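Local coordinates for protein pyrrolidone-carboxylate peptidase (PDB 1X10) that removes N-terminal pyroglutamyl (5-oxoproline) groups from peptides as a thiol peptidase of family C15, working as a homotetramer, at residues Leu41-Glu53 with Tyr140-His152. The protein carries 3 engineered substitutions. Residues are numbered along the deposited sequence; the frame is centred on the assembly and turned at random.
Sequences LPVVFGKAKEVLE and YLSNYVMYLSLHH. Engineered in segment 140-152: Ser142 (natural residue Cys).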
loop_
_atom_site.group_PDB
_atom_site.type_symbol
_atom_site.label_atom_id
_atom_site.label_comp_id
_atom_site.label_asym_id
_atom_site.label_seq_id
_atom_site.Cartn_x
_atom_site.Cartn_y
_atom_site.Cartn_z
ATOM N N LEU A 41 3.169 29.903 1.474
ATOM C CA LEU A 41 4.018 29.985 0.288
ATOM C C LEU A 41 3.309 29.441 -0.944
ATOM O O LEU A 41 2.485 28.531 -0.846
ATOM C CB LEU A 41 5.300 29.184 0.506
ATOM C CG LEU A 41 6.173 29.630 1.678
ATOM C CD1 LEU A 41 7.348 28.658 1.840
ATOM C CD2 LEU A 41 6.674 31.047 1.423
ATOM N N PRO A 42 3.617 29.997 -2.124
ATOM C CA PRO A 42 2.980 29.516 -3.350
ATOM C C PRO A 42 3.663 28.218 -3.778
ATOM O O PRO A 42 4.840 28.017 -3.486
ATOM C CB PRO A 42 3.241 30.651 -4.335
ATOM C CG PRO A 42 4.615 31.119 -3.919
ATOM C CD PRO A 42 4.495 31.149 -2.401
ATOM N N VAL A 43 2.925 27.331 -4.436
ATOM C CA VAL A 43 3.509 26.079 -4.905
ATOM C C VAL A 43 3.965 26.379 -6.332
ATOM O O VAL A 43 3.413 25.875 -7.312
ATOM C CB VAL A 43 2.472 24.931 -4.890
ATOM C CG1 VAL A 43 3.115 23.635 -5.376
ATOM C CG2 VAL A 43 1.944 24.732 -3.466
ATOM N N VAL A 44 4.993 27.218 -6.420
ATOM C CA VAL A 44 5.538 27.666 -7.693
ATOM C C VAL A 44 7.045 27.851 -7.579
ATOM O O VAL A 44 7.513 28.596 -6.727
ATOM C CB VAL A 44 4.923 29.029 -8.083
ATOM C CG1 VAL A 44 5.501 29.502 -9.421
ATOM C CG2 VAL A 44 3.398 28.920 -8.135
ATOM N N PHE A 45 7.806 27.177 -8.435
ATOM C CA PHE A 45 9.253 27.322 -8.394
ATOM C C PHE A 45 9.613 28.767 -8.737
ATOM O O PHE A 45 8.957 29.395 -9.564
ATOM C CB PHE A 45 9.923 26.376 -9.392
ATOM C CG PHE A 45 9.774 24.921 -9.046
ATOM C CD1 PHE A 45 8.900 24.103 -9.757
ATOM C CD2 PHE A 45 10.520 24.365 -8.012
ATOM C CE1 PHE A 45 8.777 22.747 -9.445
ATOM C CE2 PHE A 45 10.407 23.015 -7.690
ATOM C CZ PHE A 45 9.533 22.202 -8.411
ATOM N N GLY A 46 10.662 29.282 -8.102
ATOM C CA GLY A 46 11.076 30.653 -8.347
ATOM C C GLY A 46 10.337 31.600 -7.421
ATOM O O GLY A 46 10.924 32.169 -6.500
ATOM N N LYS A 47 9.040 31.761 -7.660
ATOM C CA LYS A 47 8.214 32.636 -6.844
ATOM C C LYS A 47 8.297 32.236 -5.371
ATOM O O LYS A 47 8.400 33.096 -4.492
ATOM C CB LYS A 47 6.764 32.574 -7.324
ATOM C CG LYS A 47 5.846 33.600 -6.684
ATOM C CD LYS A 47 4.517 33.672 -7.429
ATOM C CE LYS A 47 4.723 34.068 -8.894
ATOM N NZ LYS A 47 3.443 34.165 -9.660
ATOM N N ALA A 48 8.258 30.931 -5.108
ATOM C CA ALA A 48 8.336 30.431 -3.741
ATOM C C ALA A 48 9.656 30.858 -3.106
ATOM O O ALA A 48 9.707 31.198 -1.924
ATOM C CB ALA A 48 8.212 28.914 -3.727
ATOM N N LYS A 49 10.727 30.836 -3.892
ATOM C CA LYS A 49 12.034 31.239 -3.380
ATOM C C LYS A 49 12.021 32.723 -3.020
ATOM O O LYS A 49 12.529 33.119 -1.974
ATOM C CB LYS A 49 13.127 30.978 -4.421
ATOM C CG LYS A 49 14.531 31.276 -3.909
ATOM C CD LYS A 49 15.600 30.815 -4.881
ATOM C CE LYS A 49 15.790 31.793 -6.019
ATOM N NZ LYS A 49 16.432 33.051 -5.538
ATOM N N GLU A 50 11.438 33.538 -3.893
ATOM C CA GLU A 50 11.355 34.980 -3.666
ATOM C C GLU A 50 10.649 35.265 -2.350
ATOM O O GLU A 50 11.163 35.995 -1.501
ATOM C CB GLU A 50 10.573 35.664 -4.790
ATOM C CG GLU A 50 11.215 35.595 -6.155
ATOM C CD GLU A 50 10.365 36.278 -7.214
ATOM O OE1 GLU A 50 10.023 37.466 -7.024
ATOM O OE2 GLU A 50 10.038 35.631 -8.233
ATOM N N VAL A 51 9.458 34.695 -2.200
ATOM C CA VAL A 51 8.664 34.884 -0.994
ATOM C C VAL A 51 9.417 34.383 0.235
ATOM O O VAL A 51 9.465 35.064 1.258
ATOM C CB VAL A 51 7.308 34.143 -1.101
ATOM C CG1 VAL A 51 6.501 34.342 0.170
ATOM C CG2 VAL A 51 6.533 34.660 -2.305
ATOM N N LEU A 52 10.015 33.200 0.121
ATOM C CA LEU A 52 10.761 32.607 1.226
ATOM C C LEU A 52 11.888 33.543 1.670
ATOM O O LEU A 52 12.013 33.865 2.849
ATOM C CB LEU A 52 11.369 31.268 0.798
ATOM C CG LEU A 52 11.705 30.199 1.846
ATOM C CD1 LEU A 52 12.925 29.418 1.375
ATOM C CD2 LEU A 52 11.969 30.807 3.196
ATOM N N GLU A 53 12.712 33.963 0.715
ATOM C CA GLU A 53 13.833 34.851 1.003
ATOM C C GLU A 53 13.370 36.149 1.657
ATOM O O GLU A 53 13.926 36.571 2.667
ATOM C CB GLU A 53 14.600 35.183 -0.281
ATOM C CG GLU A 53 15.191 33.988 -1.016
ATOM C CD GLU A 53 16.139 33.163 -0.163
ATOM O OE1 GLU A 53 16.786 33.733 0.740
ATOM O OE2 GLU A 53 16.257 31.943 -0.408
ATOM N N TYR A 140 10.164 18.142 -5.177
ATOM C CA TYR A 140 9.169 19.101 -5.635
ATOM C C TYR A 140 9.321 20.377 -4.797
ATOM O O TYR A 140 10.427 20.725 -4.401
ATOM C CB TYR A 140 7.776 18.475 -5.488
ATOM C CG TYR A 140 6.623 19.211 -6.149
ATOM C CD1 TYR A 140 6.673 19.583 -7.493
ATOM C CD2 TYR A 140 5.448 19.476 -5.437
ATOM C CE1 TYR A 140 5.582 20.194 -8.116
ATOM C CE2 TYR A 140 4.349 20.089 -6.050
ATOM C CZ TYR A 140 4.424 20.442 -7.387
ATOM O OH TYR A 140 3.342 21.041 -7.992
ATOM N N LEU A 141 8.228 21.076 -4.504
ATOM C CA LEU A 141 8.358 22.316 -3.743
ATOM C C LEU A 141 8.701 22.206 -2.262
ATOM O O LEU A 141 9.345 23.099 -1.721
ATOM C CB LEU A 141 7.115 23.183 -3.938
ATOM C CG LEU A 141 7.378 24.011 -5.205
ATOM C CD1 LEU A 141 6.160 24.093 -6.068
ATOM C CD2 LEU A 141 7.896 25.381 -4.810
ATOM N N SER A 142 8.293 21.127 -1.601
ATOM C CA SER A 142 8.619 20.980 -0.185
ATOM C C SER A 142 10.134 20.920 -0.012
ATOM O O SER A 142 10.695 21.641 0.810
ATOM C CB SER A 142 7.978 19.717 0.388
ATOM O OG SER A 142 6.565 19.855 0.425
ATOM N N ASN A 143 10.791 20.065 -0.794
ATOM C CA ASN A 143 12.243 19.921 -0.725
ATOM C C ASN A 143 12.935 21.220 -1.132
ATOM O O ASN A 143 13.964 21.598 -0.572
ATOM C CB ASN A 143 12.701 18.790 -1.649
ATOM C CG ASN A 143 14.202 18.659 -1.703
ATOM O OD1 ASN A 143 14.830 18.161 -0.768
ATOM N ND2 ASN A 143 14.794 19.119 -2.805
ATOM N N TYR A 144 12.354 21.887 -2.122
ATOM C CA TYR A 144 12.861 23.148 -2.656
ATOM C C TYR A 144 12.978 24.177 -1.524
ATOM O O TYR A 144 14.043 24.760 -1.307
ATOM C CB TYR A 144 11.894 23.634 -3.740
ATOM C CG TYR A 144 12.231 24.935 -4.439
ATOM C CD1 TYR A 144 13.271 25.014 -5.369
ATOM C CD2 TYR A 144 11.441 26.068 -4.239
ATOM C CE1 TYR A 144 13.503 26.195 -6.095
ATOM C CE2 TYR A 144 11.663 27.241 -4.953
ATOM C CZ TYR A 144 12.689 27.297 -5.880
ATOM O OH TYR A 144 12.863 28.449 -6.606
ATOM N N VAL A 145 11.889 24.389 -0.792
ATOM C CA VAL A 145 11.910 25.345 0.307
ATOM C C VAL A 145 12.778 24.849 1.466
ATOM O O VAL A 145 13.487 25.634 2.098
ATOM C CB VAL A 145 10.483 25.643 0.823
ATOM C CG1 VAL A 145 9.683 26.361 -0.255
ATOM C CG2 VAL A 145 9.795 24.356 1.218
ATOM N N MET A 146 12.731 23.549 1.743
ATOM C CA MET A 146 13.544 22.998 2.823
ATOM C C MET A 146 15.026 23.270 2.565
ATOM O O MET A 146 15.758 23.684 3.469
ATOM C CB MET A 146 13.319 21.488 2.951
ATOM C CG MET A 146 14.073 20.859 4.124
ATOM S SD MET A 146 13.950 19.054 4.155
ATOM C CE MET A 146 14.982 18.695 5.602
ATOM N N TYR A 147 15.463 23.045 1.328
ATOM C CA TYR A 147 16.857 23.256 0.962
ATOM C C TYR A 147 17.255 24.731 1.042
ATOM O O TYR A 147 18.292 25.071 1.612
ATOM C CB TYR A 147 17.127 22.727 -0.457
ATOM C CG TYR A 147 18.587 22.814 -0.848
ATOM C CD1 TYR A 147 19.476 21.782 -0.540
ATOM C CD2 TYR A 147 19.099 23.970 -1.443
ATOM C CE1 TYR A 147 20.833 21.898 -0.805
ATOM C CE2 TYR A 147 20.462 24.100 -1.706
ATOM C CZ TYR A 147 21.324 23.062 -1.383
ATOM O OH TYR A 147 22.677 23.202 -1.603
ATOM N N LEU A 148 16.437 25.599 0.459
ATOM C CA LEU A 148 16.718 27.030 0.463
ATOM C C LEU A 148 16.791 27.578 1.885
ATOM O O LEU A 148 17.624 28.432 2.189
ATOM C CB LEU A 148 15.646 27.783 -0.339
ATOM C CG LEU A 148 15.729 27.583 -1.857
ATOM C CD1 LEU A 148 14.449 28.084 -2.538
ATOM C CD2 LEU A 148 16.951 28.326 -2.384
ATOM N N SER A 149 15.931 27.081 2.764
ATOM C CA SER A 149 15.939 27.551 4.146
ATOM C C SER A 149 17.239 27.136 4.831
ATOM O O SER A 149 17.898 27.948 5.497
ATOM C CB SER A 149 14.731 26.989 4.906
ATOM O OG SER A 149 14.632 27.555 6.202
ATOM N N LEU A 150 17.622 25.876 4.658
ATOM C CA LEU A 150 18.850 25.378 5.267
ATOM C C LEU A 150 20.087 26.049 4.667
ATOM O O LEU A 150 21.071 26.287 5.370
ATOM C CB LEU A 150 18.936 23.855 5.118
ATOM C CG LEU A 150 18.011 23.097 6.072
ATOM C CD1 LEU A 150 17.867 21.652 5.633
ATOM C CD2 LEU A 150 18.561 23.195 7.489
ATOM N N HIS A 151 20.031 26.358 3.374
ATOM C CA HIS A 151 21.144 27.028 2.696
ATOM C C HIS A 151 21.261 28.454 3.236
ATOM O O HIS A 151 22.363 28.988 3.406
ATOM C CB HIS A 151 20.895 27.067 1.183
ATOM C CG HIS A 151 22.005 27.701 0.399
ATOM N ND1 HIS A 151 23.275 27.170 0.346
ATOM C CD2 HIS A 151 22.030 28.816 -0.370
ATOM C CE1 HIS A 151 24.036 27.929 -0.424
ATOM N NE2 HIS A 151 23.305 28.935 -0.869
ATOM N N HIS A 152 20.112 29.064 3.506
ATOM C CA HIS A 152 20.066 30.422 4.044
ATOM C C HIS A 152 20.732 30.431 5.419
ATOM O O HIS A 152 21.484 31.348 5.767
ATOM C CB HIS A 152 18.614 30.874 4.176
ATOM C CG HIS A 152 18.460 32.337 4.451
ATOM N ND1 HIS A 152 18.278 33.266 3.450
ATOM C CD2 HIS A 152 18.481 33.032 5.611
ATOM C CE1 HIS A 152 18.189 34.472 3.983
ATOM N NE2 HIS A 152 18.309 34.359 5.292
HETATM O O HOH W 1 18.493 30.651 0.616
#
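Tyr144 stands between Phe45 and Leu148: the Phe45 edge points at one ring face in a T-shaped pair, centroids 5.2 Å apart and planes at 86°, while Leu148 CD1 sits over the centre of the opposite face. The two helices, 47-53 and 141-152, pack side by side in this alpha/beta fold, running the same way at 37° with their axes 10.2 Å apart. With CG trans to the backbone N (chi1 -180°), the Tyr144 ring reaches across to the start of helix 47-53, where OH accepts a 2.8 Å hydrogen bond from N of Gly46, the N-cap residue. Replacing this tyrosine by an alanine would probably leave Gly46 N without that acceptor and open a gap between Phe45 and Leu148. Leu141 CG lies over a face of Phe45 in a CH-pi contact, 4.2 Å from the ring centroid, and Tyr140 completes the aromatic cluster. Ala48 CB touches both Leu141 CD2 and the edge of the Tyr144 ring. Farther along, Leu52 CD1 packs on Leu148 CB at 3.6 Å, and the aliphatic part of Lys49 crosses the Leu148 methyls at about a right angle.

Outside the pair, Pro91 O holds Tyr140 OH, and Phe8 of strand 2-8 packs against both Val43 and Val145. Helix 141-152 also carries the active-site position Ser142, an engineered replacement of the natural cysteine, whose OG is hydrogen-bonded to the catalytic His166. At the far end, His152 ND1 donates a weak bond to Glu53 OE1, and one water donates to both Glu53 OE2, at 2.8 Å, and Leu148 O.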